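Side-chain contacts in glutamate--cysteine ligase GshA (Methylobacillus flagellatus KT, PDB 3K1T), which probably acts as a ligase that joins the gamma-carboxylate of glutamate to the amino group of cysteine, as glutamate--cysteine ligases do on the way to glutathione: residues A[395-398]-A[399-402]; A[23-26]-A[27-30]; A[86-89]-A[90-94]. One frame throughout, in Å; residues are numbered along the deposited sequence. Where two conformers were deposited one is given.

How the contacts relate
All three contacts are partly buried helix ends, their centres 22 to 25 Å from the chain's centre. Contacts 1 and 2 are the first turns of helices 398-421 and 26-40, with matching prolines; they touch where Leu-23 packs against Asn-400 and Pro-395. Contact 3 ends helix 77-91, about 12 Å from contact 2 between nearest atoms. Asn-400 and Phe-402, Met-26, Ile-29 and Glu-30, and Val-86 to Val-88 with Cys-92 are buried; Ala-398, Arg-28, Lys-90 and Ile-91 are exposed. A salt bridge braces contact 1, whereas contact 2 sends Glu-30 to Arg-410 and Tyr-403, and contact 3 sends Lys-90 to Asp-350 and Glu-89 to His-351 of the second subunit, which touches contact 2 but not contact 1.

Contact 1: A[395-398]-A[399-402]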
loop_
_atom_site.group_PDB
_atom_site.type_symbol
_atom_site.label_atom_id
_atom_site.label_comp_id
_atom_site.label_asym_id
_atom_site.label_seq_id
_atom_site.Cartn_x
_atom_site.Cartn_y
_atom_site.Cartn_z
ATOM N N PRO A 395 -9.231 -19.998 14.576
ATOM C CA PRO A 395 -8.564 -20.192 13.296
ATOM C C PRO A 395 -9.450 -19.882 12.078
ATOM O O PRO A 395 -8.929 -19.401 11.074
ATOM C CB PRO A 395 -8.159 -21.663 13.319
ATOM C CG PRO A 395 -8.215 -22.095 14.764
ATOM C CD PRO A 395 -9.090 -21.149 15.483
ATOM N N ASP A 396 -10.764 -20.134 12.174
ATOM C CA ASP A 396 -11.692 -19.809 11.079
ATOM C C ASP A 396 -12.514 -18.533 11.294
ATOM O O ASP A 396 -13.495 -18.313 10.598
ATOM C CB ASP A 396 -12.627 -20.999 10.766
ATOM C CG ASP A 396 -13.210 -20.937 9.339
ATOM O OD1 ASP A 396 -12.465 -20.534 8.390
ATOM O OD2 ASP A 396 -14.425 -21.286 9.165
ATOM N N ALA A 397 -12.080 -17.649 12.191
ATOM C CA ALA A 397 -12.636 -16.313 12.248
ATOM C C ALA A 397 -12.435 -15.654 10.862
ATOM O O ALA A 397 -11.468 -15.962 10.150
ATOM C CB ALA A 397 -11.955 -15.468 13.344
ATOM N N ALA A 398 -13.310 -14.727 10.506
ATOM C CA ALA A 398 -13.278 -14.132 9.164
ATOM C C ALA A 398 -11.911 -13.567 8.739
ATOM O O ALA A 398 -11.438 -13.878 7.641
ATOM C CB ALA A 398 -14.394 -13.051 8.987
ATOM N N PRO A 399 -11.256 -12.781 9.601
ATOM C CA PRO A 399 -9.939 -12.260 9.206
ATOM C C PRO A 399 -8.885 -13.350 9.017
ATOM O O PRO A 399 -7.914 -13.143 8.281
ATOM C CB PRO A 399 -9.526 -11.358 10.359
ATOM C CG PRO A 399 -10.757 -11.194 11.227
ATOM C CD PRO A 399 -11.723 -12.254 10.901
ATOM N N ASN A 400 -9.073 -14.474 9.666
ATOM C CA ASN A 400 -8.153 -15.606 9.547
ATOM C C ASN A 400 -8.433 -16.489 8.321
ATOM O O ASN A 400 -7.486 -16.925 7.632
ATOM C CB ASN A 400 -8.129 -16.386 10.871
ATOM C CG ASN A 400 -7.484 -15.616 11.973
ATOM O OD1 ASN A 400 -6.651 -14.735 11.727
ATOM N ND2 ASN A 400 -7.822 -15.950 13.222
ATOM N N ARG A 401 -9.721 -16.677 7.998
ATOM C CA ARG A 401 -10.112 -17.286 6.750
ATOM C C ARG A 401 -9.538 -16.479 5.581
ATOM O O ARG A 401 -8.953 -17.054 4.631
ATOM C CB ARG A 401 -11.646 -17.359 6.657
ATOM C CG ARG A 401 -12.202 -17.794 5.253
ATOM C CD ARG A 401 -12.301 -19.268 5.095
ATOM N NE ARG A 401 -13.346 -19.860 5.948
ATOM C CZ ARG A 401 -14.633 -19.974 5.662
ATOM N NH1 ARG A 401 -15.117 -19.544 4.510
ATOM N NH2 ARG A 401 -15.459 -20.520 6.557
ATOM N N PHE A 402 -9.713 -15.154 5.631
ATOM C CA PHE A 402 -9.264 -14.296 4.519
ATOM C C PHE A 402 -7.756 -14.163 4.441
ATOM O O PHE A 402 -7.201 -14.061 3.340
ATOM C CB PHE A 402 -10.070 -12.957 4.472
ATOM C CG PHE A 402 -11.384 -13.138 3.800
ATOM C CD1 PHE A 402 -12.467 -13.688 4.491
ATOM C CD2 PHE A 402 -11.517 -12.919 2.447
ATOM C CE1 PHE A 402 -13.658 -13.938 3.867
ATOM C CE2 PHE A 402 -12.725 -13.162 1.810
ATOM C CZ PHE A 402 -13.787 -13.688 2.519
#
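Arg-401 sets its CG opposite the backbone N (chi1 171°) and bends at both chi2 and chi3, which folds the guanidinium back past the helix start toward Asp-396 in the preceding loop, whose own CG also lies beside its carbonyl carbon. NE of Arg-401 binds OD1 of Asp-396 at 2.7 Å, while NH2 of Arg-401 takes OD2 at 2.9 Å. Both oxygens use their syn lone pairs and lie in the guanidinium plane, so the two flat groups, only 16° apart, form a side-on, two-pronged salt bridge. Replacing Arg-401 with an alanine would probably leave the Asp-396 carboxylate without its mate, with the like charge of Glu-19 still close by.

The backbone beneath starts the helix. Ala-397, the N-cap, offers its O to N of Arg-401 at 2.9 Å and, weakly, to N of Asn-400; Ala-398 O receives N of Phe-402, and lies at the edge of that ring, 3.3 Å from CD1 of Phe-402. Pro-399 suits this first turn, where a missing N-H costs nothing, although its CD sits a tight 3.4 Å from CB of Ala-398.

OD1 of buried Asn-400 accepts the backbone N of Asp-390, and its ND2 donates to O of Ala-394. Phe-402 meets Phe-382, just beyond strand 377-381, edge to face, and Pro-395 and Asp-396 rest on helix 13-23, joining it to the start of helix 398-421.

Contact 2: A[23-26]-A[27-30]; sequences LDNM and PRIE
This is a local contact at a helix start: Asn-25 and Met-26 meet Arg-28, Ile-29 and Glu-30 where the short turn after helix 13-23 gives way to helix 26-40. Two main-chain bonds set the first turn, from N of Ile-29 to O of Asn-25 at 2.9 Å and from N of Glu-30 to O of Met-26 at 3.0 Å.

Around them the side chains divide by character. On the exposed side, Asn-25 and Arg-28, the latter in one of its two conformers, run side by side in the same direction. The touch, tentative for that reason, is made by the aliphatic part of the arginine, its CD lying 3.4 Å from OD1 of Asn-25. Ile-29 instead is buried; its CD1 lies 3.9 Å from CB of Asn-25, a branched apolar group fitting between the turn, helix 210-226 and Tyr-403 of helix 398-421.

Asn-25 is the N-cap residue, yet its side chain makes no capping bond: ND2 is given to O of Arg-21, which ties the new helix back to the one before. Pro-27 stands in the first turn, where an N-H has no i-4 carbonyl within the helix to bond, so a residue lacking N-H fits.

Met-26, present as selenomethionine, has CG opposite the backbone N (chi1 -171°), then a bend at chi2 (-88°), which swings SE across the proline and brings CE to 3.9 Å from CG of Glu-30. Its long, flexible, apolar chain suits this buried place against Tyr-403 of its own chain and Gln-124 of the second subunit. The buried carboxylate of Glu-30 is met beyond the turn by a salt bridge to Arg-410 and a hydrogen bond with the hydroxyl of Tyr-403.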
loop_
_atom_site.group_PDB
_atom_site.type_symbol
_atom_site.label_atom_id
_atom_site.label_comp_id
_atom_site.label_asym_id
_atom_site.label_seq_id
_atom_site.Cartn_x
_atom_site.Cartn_y
_atom_site.Cartn_z
ATOM N N LEU A 23 -1.322 -19.458 11.162
ATOM C CA LEU A 23 -1.360 -18.516 12.286
ATOM C C LEU A 23 -0.285 -18.824 13.347
ATOM O O LEU A 23 -0.024 -18.001 14.197
ATOM C CB LEU A 23 -2.726 -18.476 12.919
ATOM C CG LEU A 23 -3.845 -18.069 11.944
ATOM C CD1 LEU A 23 -5.216 -18.285 12.593
ATOM C CD2 LEU A 23 -3.695 -16.623 11.416
ATOM N N ASP A 24 0.331 -19.986 13.295
ATOM C CA ASP A 24 1.463 -20.276 14.186
ATOM C C ASP A 24 2.801 -19.975 13.489
ATOM O O ASP A 24 3.873 -20.181 14.101
ATOM C CB ASP A 24 1.422 -21.753 14.629
ATOM C CG ASP A 24 2.434 -22.095 15.763
ATOM O OD1 ASP A 24 2.651 -21.288 16.687
ATOM O OD2 ASP A 24 2.993 -23.210 15.754
ATOM N N ASN A 25 2.763 -19.569 12.209
ATOM C CA ASN A 25 3.986 -19.335 11.428
ATOM C C ASN A 25 3.937 -18.005 10.672
ATOM O O ASN A 25 4.602 -17.849 9.665
ATOM C CB ASN A 25 4.159 -20.486 10.425
ATOM C CG ASN A 25 4.607 -21.766 11.091
ATOM O OD1 ASN A 25 5.765 -21.849 11.520
ATOM N ND2 ASN A 25 3.682 -22.760 11.242
HETATM N N MSE A 26 3.157 -17.049 11.159
HETATM C CA MSE A 26 2.845 -15.852 10.368
HETATM C C MSE A 26 4.097 -15.023 9.979
HETATM O O MSE A 26 4.326 -14.768 8.799
HETATM C CB MSE A 26 1.708 -15.048 11.021
HETATM C CG MSE A 26 1.176 -13.924 10.156
HETATM SE SE MSE A 26 2.206 -12.275 10.431
HETATM C CE MSE A 26 1.143 -11.127 9.251
ATOM N N PRO A 27 4.954 -14.667 10.935
ATOM C CA PRO A 27 6.172 -13.964 10.513
ATOM C C PRO A 27 7.117 -14.802 9.618
ATOM O O PRO A 27 7.739 -14.270 8.695
ATOM C CB PRO A 27 6.866 -13.604 11.832
ATOM C CG PRO A 27 5.992 -14.139 12.964
ATOM C CD PRO A 27 4.745 -14.661 12.402
ATOM N N ARG A 28 7.238 -16.101 9.890
ATOM C CA ARG A 28 8.043 -16.963 9.024
ATOM C C ARG A 28 7.531 -16.972 7.598
ATOM O O ARG A 28 8.333 -16.905 6.638
ATOM C CB ARG A 28 8.152 -18.401 9.583
ATOM C CG ARG A 28 8.212 -19.513 8.537
ATOM C CD ARG A 28 8.085 -20.924 9.149
ATOM N NE ARG A 28 9.381 -21.371 9.616
ATOM C CZ ARG A 28 9.910 -21.077 10.797
ATOM N NH1 ARG A 28 9.237 -20.372 11.699
ATOM N NH2 ARG A 28 11.119 -21.530 11.093
ATOM N N ILE A 29 6.221 -17.053 7.441
ATOM C CA ILE A 29 5.577 -17.015 6.133
ATOM C C ILE A 29 5.834 -15.692 5.398
ATOM O O ILE A 29 6.207 -15.690 4.223
ATOM C CB ILE A 29 4.070 -17.297 6.251
ATOM C CG1 ILE A 29 3.831 -18.781 6.639
ATOM C CG2 ILE A 29 3.271 -16.889 4.936
ATOM C CD1 ILE A 29 2.431 -19.015 7.220
ATOM N N GLU A 30 5.627 -14.567 6.077
ATOM C CA GLU A 30 5.814 -13.274 5.441
ATOM C C GLU A 30 7.306 -13.025 5.072
ATOM O O GLU A 30 7.615 -12.496 3.988
ATOM C CB GLU A 30 5.248 -12.160 6.311
ATOM C CG GLU A 30 3.744 -12.303 6.526
ATOM C CD GLU A 30 2.910 -12.228 5.252
ATOM O OE1 GLU A 30 3.396 -11.735 4.202
ATOM O OE2 GLU A 30 1.746 -12.685 5.299
#

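Contact 3: A[86-89]-A[90-94]; sequences VAVE and KICPD
The carbonyl oxygen of Ala-87 is gripped by two amides of the last helical turn: N of Ile-91 at 2.9 Å, and N of Lys-90 more weakly at 3.2 Å. That same lysine amide also binds O of Val-86, so its hydrogen is shared between two acceptors as helix 77-91 comes to its end. One step on, N of Cys-92 reaches O of Val-88 at 2.9 Å, tilted 30° from the carbonyl plane; Cys-92 is also the first residue to leave helical backbone angles.

Pro-93 follows. Having no N-H, it cannot continue the bonding pattern, and it meets the helix with carbon instead: its CA makes a C-H...O contact to O of Val-88 at 3.4 Å, and its CB lies equally near O of Glu-89. A water donates to O of Lys-90, its oxygen 3.1 Å away, and weakly to O of Glu-89.

Along the flank, Val-86 and Lys-90 lie side by side. The lysine chain is extended beyond CG, which runs it alongside the valine and brings CE to 3.7 Å from CG1 of Val-86, while NZ travels on to a salt bridge with Asp-350. A long flexible residue thus suits position 90, greasy along its stem and charged at its end. The chemistry implies a helix end where water serves the last carbonyls and the C-H contact supplements the amide bond to O of Val-88, while the second subunit is met by the hydrogen bond of Glu-89 to its His-351 and by apolar packing of Val-86 on its Val-86.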
loop_
_atom_site.group_PDB
_atom_site.type_symbol
_atom_site.label_atom_id
_atom_site.label_comp_id
_atom_site.label_asym_id
_atom_site.label_seq_id
_atom_site.Cartn_x
_atom_site.Cartn_y
_atom_site.Cartn_z
ATOM N N VAL A 86 3.245 1.117 -6.211
ATOM C CA VAL A 86 4.379 0.184 -6.032
ATOM C C VAL A 86 4.670 -0.564 -7.334
ATOM O O VAL A 86 5.812 -0.654 -7.756
ATOM C CB VAL A 86 4.083 -0.816 -4.877
ATOM C CG1 VAL A 86 5.184 -1.909 -4.779
ATOM C CG2 VAL A 86 3.964 -0.045 -3.539
ATOM N N ALA A 87 3.633 -1.116 -7.973
ATOM C CA ALA A 87 3.785 -1.823 -9.250
ATOM C C ALA A 87 4.431 -0.925 -10.312
ATOM O O ALA A 87 5.376 -1.338 -10.981
ATOM C CB ALA A 87 2.425 -2.358 -9.765
ATOM N N VAL A 88 3.932 0.295 -10.465
ATOM C CA VAL A 88 4.555 1.263 -11.370
ATOM C C VAL A 88 6.045 1.478 -11.061
ATOM O O VAL A 88 6.881 1.479 -11.978
ATOM C CB VAL A 88 3.801 2.587 -11.350
ATOM C CG1 VAL A 88 4.620 3.736 -12.064
ATOM C CG2 VAL A 88 2.393 2.396 -11.943
ATOM N N GLU A 89 6.387 1.684 -9.795
ATOM C CA GLU A 89 7.776 1.893 -9.403
ATOM C C GLU A 89 8.695 0.700 -9.665
ATOM O O GLU A 89 9.882 0.903 -9.881
ATOM C CB GLU A 89 7.880 2.248 -7.918
ATOM C CG GLU A 89 7.292 3.586 -7.570
ATOM C CD GLU A 89 7.182 3.805 -6.057
ATOM O OE1 GLU A 89 7.947 3.139 -5.316
ATOM O OE2 GLU A 89 6.334 4.629 -5.635
ATOM N N LYS A 90 8.172 -0.534 -9.641
ATOM C CA LYS A 90 8.983 -1.734 -9.879
ATOM C C LYS A 90 9.052 -2.095 -11.356
ATOM O O LYS A 90 10.095 -2.541 -11.829
ATOM C CB LYS A 90 8.418 -2.957 -9.131
ATOM C CG LYS A 90 8.679 -2.869 -7.645
ATOM C CD LYS A 90 8.155 -4.043 -6.884
ATOM C CE LYS A 90 8.369 -3.781 -5.402
ATOM N NZ LYS A 90 7.687 -4.769 -4.589
ATOM N N ILE A 91 7.955 -1.904 -12.069
ATOM C CA ILE A 91 7.815 -2.442 -13.431
ATOM C C ILE A 91 8.002 -1.382 -14.514
ATOM O O ILE A 91 8.483 -1.692 -15.598
ATOM C CB ILE A 91 6.429 -3.100 -13.630
ATOM C CG1 ILE A 91 6.219 -4.276 -12.650
ATOM C CG2 ILE A 91 6.238 -3.564 -15.086
ATOM C CD1 ILE A 91 7.292 -5.388 -12.750
ATOM N N CYS A 92 7.578 -0.152 -14.256
ATOM C CA CYS A 92 7.803 0.920 -15.246
ATOM C C CYS A 92 8.121 2.252 -14.532
ATOM O O CYS A 92 7.349 3.215 -14.589
ATOM C CB CYS A 92 6.610 1.021 -16.219
ATOM S SG CYS A 92 4.992 1.150 -15.471
ATOM N N PRO A 93 9.291 2.308 -13.865
ATOM C CA PRO A 93 9.535 3.360 -12.880
ATOM C C PRO A 93 9.501 4.771 -13.398
ATOM O O PRO A 93 9.187 5.685 -12.629
ATOM C CB PRO A 93 10.940 3.024 -12.322
ATOM C CG PRO A 93 11.525 2.035 -13.241
ATOM C CD PRO A 93 10.348 1.288 -13.836
ATOM N N ASP A 94 9.836 4.952 -14.676
ATOM C CA ASP A 94 9.991 6.271 -15.239
ATOM C C ASP A 94 8.800 6.683 -16.106
ATOM O O ASP A 94 8.807 7.774 -16.692
ATOM C CB ASP A 94 11.269 6.283 -16.064
ATOM C CG ASP A 94 12.498 5.945 -15.215
ATOM O OD1 ASP A 94 12.628 6.546 -14.108
ATOM O OD2 ASP A 94 13.305 5.076 -15.646
HETATM O O HOH W 1 12.463 -1.018 -10.650
#